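Local structure of pyruvate formate-lyase 2 (Archaeoglobus fulgidus, 2F3O) at residues 158-163 with 259-264; 162-167 with 245-250. The protein belongs to the glycyl radical enzymes and is probably a lyase related to pyruvate formate-lyase and glycerol dehydratase, though its function has not been established. All blocks are in the same frame, centred on the assembly; numbering follows the deposited sequence.

Contact 1. Residues 158-163 with 259-264; sequences VNYPYL and LVQSAL
Tyr160 reaches across to Gln261 with the one hydrogen bond that joins the two segments: its OH donates to Gln261 OE1 at 2.7 Å. The hydroxyl lies in the plane of the amide carbonyl, on a lone pair of the oxygen, with a C=O...donor angle of 138°. OE1 in turn sits at the edge of the phenol ring, in its plane, while ring and amide planes are inclined by 48°. The glutamine leaves the helix with CG anti to the backbone N, and a bend at chi2 (81°) turns its amide back to the hydroxyl. Its other end is also taken, since NE2 donates to Ile273 O and Gln333 OE1.

Within 158-163, Asn159 occupies the N-cap of helix 160-164. Its OD1 accepts from Tyr162 N at 3.0 Å, the donor standing well above the carbonyl plane, and its ND2 bonds to Gly433 O.

The apolar contacts flank the polar link. Val260 CG2 comes up to the Tyr160 ring at the edge, 3.6 Å from Tyr160 CE2, and the same methyl meets Leu163 CD1 tip to tip at 4.0 Å. Val158 CG2 and Leu264 CD1 face each other in the same manner, 3.6 Å apart. Inside 158-163 itself, Val158 CG1 lies over the rim of one face of the Tyr160 ring. Leu264 continues into the packing against Leu513 and Leu514 of helix 512-516.

All the touching residues are buried, and the tyrosine hydroxyl and both ends of the glutamine amide have hydrogen-bonding partners there. Bonds at OE1 and NE2 together fix the amide's rotation, making a specific polar link between helices 160-164 and 250-267 within an otherwise apolar interface.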
loop_
_atom_site.group_PDB
_atom_site.type_symbol
_atom_site.label_atom_id
_atom_site.label_comp_id
_atom_site.label_asym_id
_atom_site.label_seq_id
_atom_site.Cartn_x
_atom_site.Cartn_y
_atom_site.Cartn_z
ATOM N N VAL A 158 -13.661 -20.145 17.738
ATOM C CA VAL A 158 -14.028 -20.432 16.361
ATOM C C VAL A 158 -15.278 -19.699 15.914
ATOM O O VAL A 158 -16.271 -19.654 16.631
ATOM C CB VAL A 158 -14.316 -21.921 16.264
ATOM C CG1 VAL A 158 -14.732 -22.309 14.874
ATOM C CG2 VAL A 158 -13.113 -22.707 16.714
ATOM N N ASN A 159 -15.235 -19.105 14.729
ATOM C CA ASN A 159 -16.397 -18.388 14.232
ATOM C C ASN A 159 -17.478 -19.340 13.699
ATOM O O ASN A 159 -17.618 -19.521 12.488
ATOM C CB ASN A 159 -15.968 -17.402 13.160
ATOM C CG ASN A 159 -17.021 -16.360 12.850
ATOM O OD1 ASN A 159 -18.206 -16.535 13.145
ATOM N ND2 ASN A 159 -16.594 -15.272 12.198
ATOM N N TYR A 160 -18.251 -19.923 14.609
ATOM C CA TYR A 160 -19.369 -20.758 14.212
ATOM C C TYR A 160 -20.477 -20.078 13.424
ATOM O O TYR A 160 -20.944 -20.663 12.451
ATOM C CB TYR A 160 -19.897 -21.610 15.366
ATOM C CG TYR A 160 -18.919 -22.713 15.667
ATOM C CD1 TYR A 160 -18.232 -22.753 16.861
ATOM C CD2 TYR A 160 -18.636 -23.676 14.716
ATOM C CE1 TYR A 160 -17.307 -23.746 17.114
ATOM C CE2 TYR A 160 -17.711 -24.669 14.953
ATOM C CZ TYR A 160 -17.044 -24.699 16.150
ATOM O OH TYR A 160 -16.127 -25.685 16.396
ATOM N N PRO A 161 -20.888 -18.845 13.796
ATOM C CA PRO A 161 -21.882 -18.236 12.913
ATOM C C PRO A 161 -21.465 -17.985 11.449
ATOM O O PRO A 161 -22.335 -17.985 10.583
ATOM C CB PRO A 161 -22.241 -16.923 13.627
ATOM C CG PRO A 161 -21.196 -16.691 14.578
ATOM C CD PRO A 161 -20.626 -17.993 14.965
ATOM N N TYR A 162 -20.167 -17.794 11.184
ATOM C CA TYR A 162 -19.647 -17.690 9.810
ATOM C C TYR A 162 -19.846 -19.025 9.099
ATOM O O TYR A 162 -20.266 -19.078 7.933
ATOM C CB TYR A 162 -18.146 -17.336 9.824
ATOM C CG TYR A 162 -17.509 -17.071 8.461
ATOM C CD1 TYR A 162 -17.902 -15.986 7.700
ATOM C CD2 TYR A 162 -16.504 -17.909 7.943
ATOM C CE1 TYR A 162 -17.329 -15.717 6.481
ATOM C CE2 TYR A 162 -15.914 -17.642 6.692
ATOM C CZ TYR A 162 -16.354 -16.538 5.966
ATOM O OH TYR A 162 -15.836 -16.219 4.719
ATOM N N LEU A 163 -19.540 -20.092 9.834
ATOM C CA LEU A 163 -19.592 -21.443 9.325
ATOM C C LEU A 163 -21.032 -21.849 9.083
ATOM O O LEU A 163 -21.357 -22.370 8.015
ATOM C CB LEU A 163 -18.899 -22.407 10.296
ATOM C CG LEU A 163 -17.375 -22.235 10.375
ATOM C CD1 LEU A 163 -16.755 -23.182 11.371
ATOM C CD2 LEU A 163 -16.721 -22.400 9.001
ATOM N N LEU A 259 -18.861 -31.455 15.147
ATOM C CA LEU A 259 -18.024 -32.129 14.170
ATOM C C LEU A 259 -16.794 -31.295 13.839
ATOM O O LEU A 259 -15.671 -31.806 13.960
ATOM C CB LEU A 259 -18.782 -32.526 12.908
ATOM C CG LEU A 259 -19.529 -33.867 13.045
ATOM C CD1 LEU A 259 -20.508 -34.111 11.879
ATOM C CD2 LEU A 259 -18.620 -35.086 13.267
ATOM N N VAL A 260 -16.983 -30.018 13.486
ATOM C CA VAL A 260 -15.824 -29.169 13.181
ATOM C C VAL A 260 -14.952 -28.923 14.420
ATOM O O VAL A 260 -13.727 -28.909 14.333
ATOM C CB VAL A 260 -16.178 -27.886 12.350
ATOM C CG1 VAL A 260 -17.637 -27.698 12.260
ATOM C CG2 VAL A 260 -15.485 -26.630 12.878
ATOM N N GLN A 261 -15.586 -28.837 15.581
ATOM C CA GLN A 261 -14.850 -28.749 16.819
ATOM C C GLN A 261 -13.905 -29.948 17.030
ATOM O O GLN A 261 -12.728 -29.753 17.346
ATOM C CB GLN A 261 -15.817 -28.574 17.979
ATOM C CG GLN A 261 -15.159 -28.414 19.299
ATOM C CD GLN A 261 -14.676 -27.023 19.568
ATOM O OE1 GLN A 261 -14.847 -26.105 18.761
ATOM N NE2 GLN A 261 -14.065 -26.853 20.729
ATOM N N SER A 262 -14.392 -31.168 16.806
ATOM C CA SER A 262 -13.533 -32.361 16.930
ATOM C C SER A 262 -12.497 -32.433 15.807
ATOM O O SER A 262 -11.390 -32.936 16.000
ATOM C CB SER A 262 -14.367 -33.659 16.965
ATOM O OG SER A 262 -14.804 -34.063 15.667
ATOM N N ALA A 263 -12.880 -31.927 14.637
ATOM C CA ALA A 263 -12.008 -31.902 13.485
ATOM C C ALA A 263 -10.832 -30.986 13.761
ATOM O O ALA A 263 -9.685 -31.367 13.532
ATOM C CB ALA A 263 -12.770 -31.448 12.241
ATOM N N LEU A 264 -11.130 -29.804 14.310
ATOM C CA LEU A 264 -10.123 -28.768 14.593
ATOM C C LEU A 264 -9.064 -29.294 15.505
ATOM O O LEU A 264 -7.907 -28.905 15.392
ATOM C CB LEU A 264 -10.746 -27.525 15.222
ATOM C CG LEU A 264 -11.336 -26.653 14.121
ATOM C CD1 LEU A 264 -12.154 -25.519 14.667
ATOM C CD2 LEU A 264 -10.252 -26.153 13.211
#

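Contact 2. Residues 162-167 with 245-250; sequences YLLRRG and EKPETF
A water joins Lys246 to Arg166: it donates to Arg166 O at 2.8 Å and accepts from Lys246 NZ at 3.2 Å, the only polar bridge between the segments. The lysine chain, bent at chi3 (-47°) and again at chi4, brings its amine to this water, and its CG and CD run alongside the carbonyl oxygens of Leu164 and Arg165. Next to it, Leu164 CD2 meets Pro247 CG at 3.6 Å, the two side chains crossing at about a right angle. Gly167 brings backbone against backbone, with its CA 4.3 Å from Glu245 C.

The turn that presents these groups is held from within. Leu163 O accepts from both Arg166 N and Gly167 N, and Arg166 NE donates to Tyr162 O at 3.0 Å. One face of the Arg166 guanidinium lies against Tyr162 CE1. Arg165 and Arg166 both leave the backbone away from 245-250, and their guanidinium groups form salt bridges with Asp415 of the second subunit, whereas Glu245 pairs with Arg169 of its own chain.

Residues 162-167 lead from helix 160-164 to helix 168-184, with Gly167 at the N-cap of the latter; the facing segment is the loop from helix 227-241 into helix 250-267, whose Phe256 packs against both Leu164 and Pro247.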
loop_
_atom_site.group_PDB
_atom_site.type_symbol
_atom_site.label_atom_id
_atom_site.label_comp_id
_atom_site.label_asym_id
_atom_site.label_seq_id
_atom_site.Cartn_x
_atom_site.Cartn_y
_atom_site.Cartn_z
ATOM N N TYR A 162 -20.167 -17.794 11.184
ATOM C CA TYR A 162 -19.647 -17.690 9.810
ATOM C C TYR A 162 -19.846 -19.025 9.099
ATOM O O TYR A 162 -20.266 -19.078 7.933
ATOM C CB TYR A 162 -18.146 -17.336 9.824
ATOM C CG TYR A 162 -17.509 -17.071 8.461
ATOM C CD1 TYR A 162 -17.902 -15.986 7.700
ATOM C CD2 TYR A 162 -16.504 -17.909 7.943
ATOM C CE1 TYR A 162 -17.329 -15.717 6.481
ATOM C CE2 TYR A 162 -15.914 -17.642 6.692
ATOM C CZ TYR A 162 -16.354 -16.538 5.966
ATOM O OH TYR A 162 -15.836 -16.219 4.719
ATOM N N LEU A 163 -19.540 -20.092 9.834
ATOM C CA LEU A 163 -19.592 -21.443 9.325
ATOM C C LEU A 163 -21.032 -21.849 9.083
ATOM O O LEU A 163 -21.357 -22.370 8.015
ATOM C CB LEU A 163 -18.899 -22.407 10.296
ATOM C CG LEU A 163 -17.375 -22.235 10.375
ATOM C CD1 LEU A 163 -16.755 -23.182 11.371
ATOM C CD2 LEU A 163 -16.721 -22.400 9.001
ATOM N N LEU A 164 -21.905 -21.531 10.040
ATOM C CA LEU A 164 -23.298 -21.997 10.022
ATOM C C LEU A 164 -24.128 -21.351 8.940
ATOM O O LEU A 164 -25.185 -21.865 8.606
ATOM C CB LEU A 164 -23.981 -21.814 11.388
ATOM C CG LEU A 164 -23.395 -22.701 12.494
ATOM C CD1 LEU A 164 -23.697 -22.177 13.887
ATOM C CD2 LEU A 164 -23.814 -24.117 12.377
ATOM N N ARG A 165 -23.637 -20.232 8.406
ATOM C CA ARG A 165 -24.305 -19.491 7.337
ATOM C C ARG A 165 -23.806 -19.897 5.947
ATOM O O ARG A 165 -24.287 -19.399 4.931
ATOM C CB ARG A 165 -24.148 -17.984 7.545
ATOM C CG ARG A 165 -25.036 -17.459 8.649
ATOM C CD ARG A 165 -24.955 -15.934 8.825
ATOM N NE ARG A 165 -23.697 -15.508 9.467
ATOM C CZ ARG A 165 -23.593 -14.863 10.634
ATOM N NH1 ARG A 165 -24.680 -14.535 11.333
ATOM N NH2 ARG A 165 -22.387 -14.533 11.092
ATOM N N ARG A 166 -22.847 -20.815 5.911
ATOM C CA ARG A 166 -22.261 -21.250 4.660
ATOM C C ARG A 166 -22.233 -22.770 4.537
ATOM O O ARG A 166 -22.754 -23.340 3.574
ATOM C CB ARG A 166 -20.850 -20.726 4.567
ATOM C CG ARG A 166 -20.734 -19.341 3.985
ATOM C CD ARG A 166 -19.546 -18.623 4.627
ATOM N NE ARG A 166 -20.088 -17.511 5.368
ATOM C CZ ARG A 166 -20.042 -16.278 4.916
ATOM N NH1 ARG A 166 -19.388 -16.029 3.800
ATOM N NH2 ARG A 166 -20.587 -15.303 5.599
ATOM N N GLY A 167 -21.607 -23.434 5.501
ATOM C CA GLY A 167 -21.454 -24.878 5.429
ATOM C C GLY A 167 -20.276 -25.197 4.531
ATOM O O GLY A 167 -19.870 -24.374 3.708
ATOM N N GLU A 245 -23.848 -28.827 4.707
ATOM C CA GLU A 245 -24.917 -27.868 4.426
ATOM C C GLU A 245 -25.166 -26.963 5.609
ATOM O O GLU A 245 -24.788 -27.288 6.728
ATOM C CB GLU A 245 -26.221 -28.596 4.100
ATOM C CG GLU A 245 -26.112 -29.634 3.004
ATOM C CD GLU A 245 -25.610 -29.040 1.705
ATOM O OE1 GLU A 245 -24.784 -29.693 1.021
ATOM O OE2 GLU A 245 -26.033 -27.910 1.359
ATOM N N LYS A 246 -25.797 -25.823 5.357
ATOM C CA LYS A 246 -26.328 -24.996 6.437
ATOM C C LYS A 246 -27.376 -25.798 7.168
ATOM O O LYS A 246 -28.264 -26.375 6.528
ATOM C CB LYS A 246 -26.993 -23.749 5.892
ATOM C CG LYS A 246 -26.054 -22.674 5.502
ATOM C CD LYS A 246 -26.790 -21.691 4.680
ATOM C CE LYS A 246 -27.575 -22.461 3.654
ATOM N NZ LYS A 246 -27.734 -21.698 2.398
ATOM N N PRO A 247 -27.252 -25.883 8.495
ATOM C CA PRO A 247 -28.254 -26.528 9.319
ATOM C C PRO A 247 -29.560 -25.736 9.399
ATOM O O PRO A 247 -29.552 -24.501 9.264
ATOM C CB PRO A 247 -27.580 -26.595 10.687
ATOM C CG PRO A 247 -26.589 -25.563 10.664
ATOM C CD PRO A 247 -26.107 -25.417 9.283
ATOM N N GLU A 248 -30.674 -26.446 9.606
ATOM C CA GLU A 248 -31.980 -25.795 9.786
ATOM C C GLU A 248 -32.642 -26.069 11.140
ATOM O O GLU A 248 -33.514 -25.309 11.588
ATOM C CB GLU A 248 -32.915 -26.146 8.642
ATOM C CG GLU A 248 -32.812 -25.169 7.493
ATOM C CD GLU A 248 -32.952 -25.855 6.158
ATOM O OE1 GLU A 248 -32.221 -26.846 5.932
ATOM O OE2 GLU A 248 -33.790 -25.410 5.341
ATOM N N THR A 249 -32.232 -27.150 11.791
ATOM C CA THR A 249 -32.759 -27.459 13.109
ATOM C C THR A 249 -31.667 -27.265 14.176
ATOM O O THR A 249 -30.491 -27.147 13.844
ATOM C CB THR A 249 -33.373 -28.892 13.168
ATOM O OG1 THR A 249 -32.332 -29.868 13.298
ATOM C CG2 THR A 249 -34.192 -29.188 11.915
ATOM N N PHE A 250 -32.074 -27.229 15.443
ATOM C CA PHE A 250 -31.167 -27.042 16.561
ATOM C C PHE A 250 -30.227 -28.230 16.706
ATOM O O PHE A 250 -29.037 -28.069 17.003
ATOM C CB PHE A 250 -31.987 -26.801 17.839
ATOM C CG PHE A 250 -31.170 -26.688 19.098
ATOM C CD1 PHE A 250 -30.613 -25.477 19.466
ATOM C CD2 PHE A 250 -31.002 -27.779 19.942
ATOM C CE1 PHE A 250 -29.867 -25.364 20.636
ATOM C CE2 PHE A 250 -30.257 -27.673 21.114
ATOM C CZ PHE A 250 -29.689 -26.466 21.460
HETATM O O HOH W 1 -24.608 -21.916 2.052
#

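Overall arrangement
From the N terminus, the chain enters helix 160-164, whose start belongs to contact 1 and whose end runs into contact 2; the two segments overlap at Tyr162 and Leu163, of which Leu163 touches across contact 1 alone. It then passes through helices 168-184, 190-221 and 227-241 before returning. Contact 2 closes this largely helical excursion at the loop 245-250, and contact 1 closes a slightly longer one on helix 250-267, so the two loops nest without crossing. Their centres lie about 11 Å apart, with contact 1 deeper in the chain. Together they join helix 160-164 and the turn after it to the body of helix 250-267 and to the loop leading into it, beside the second subunit.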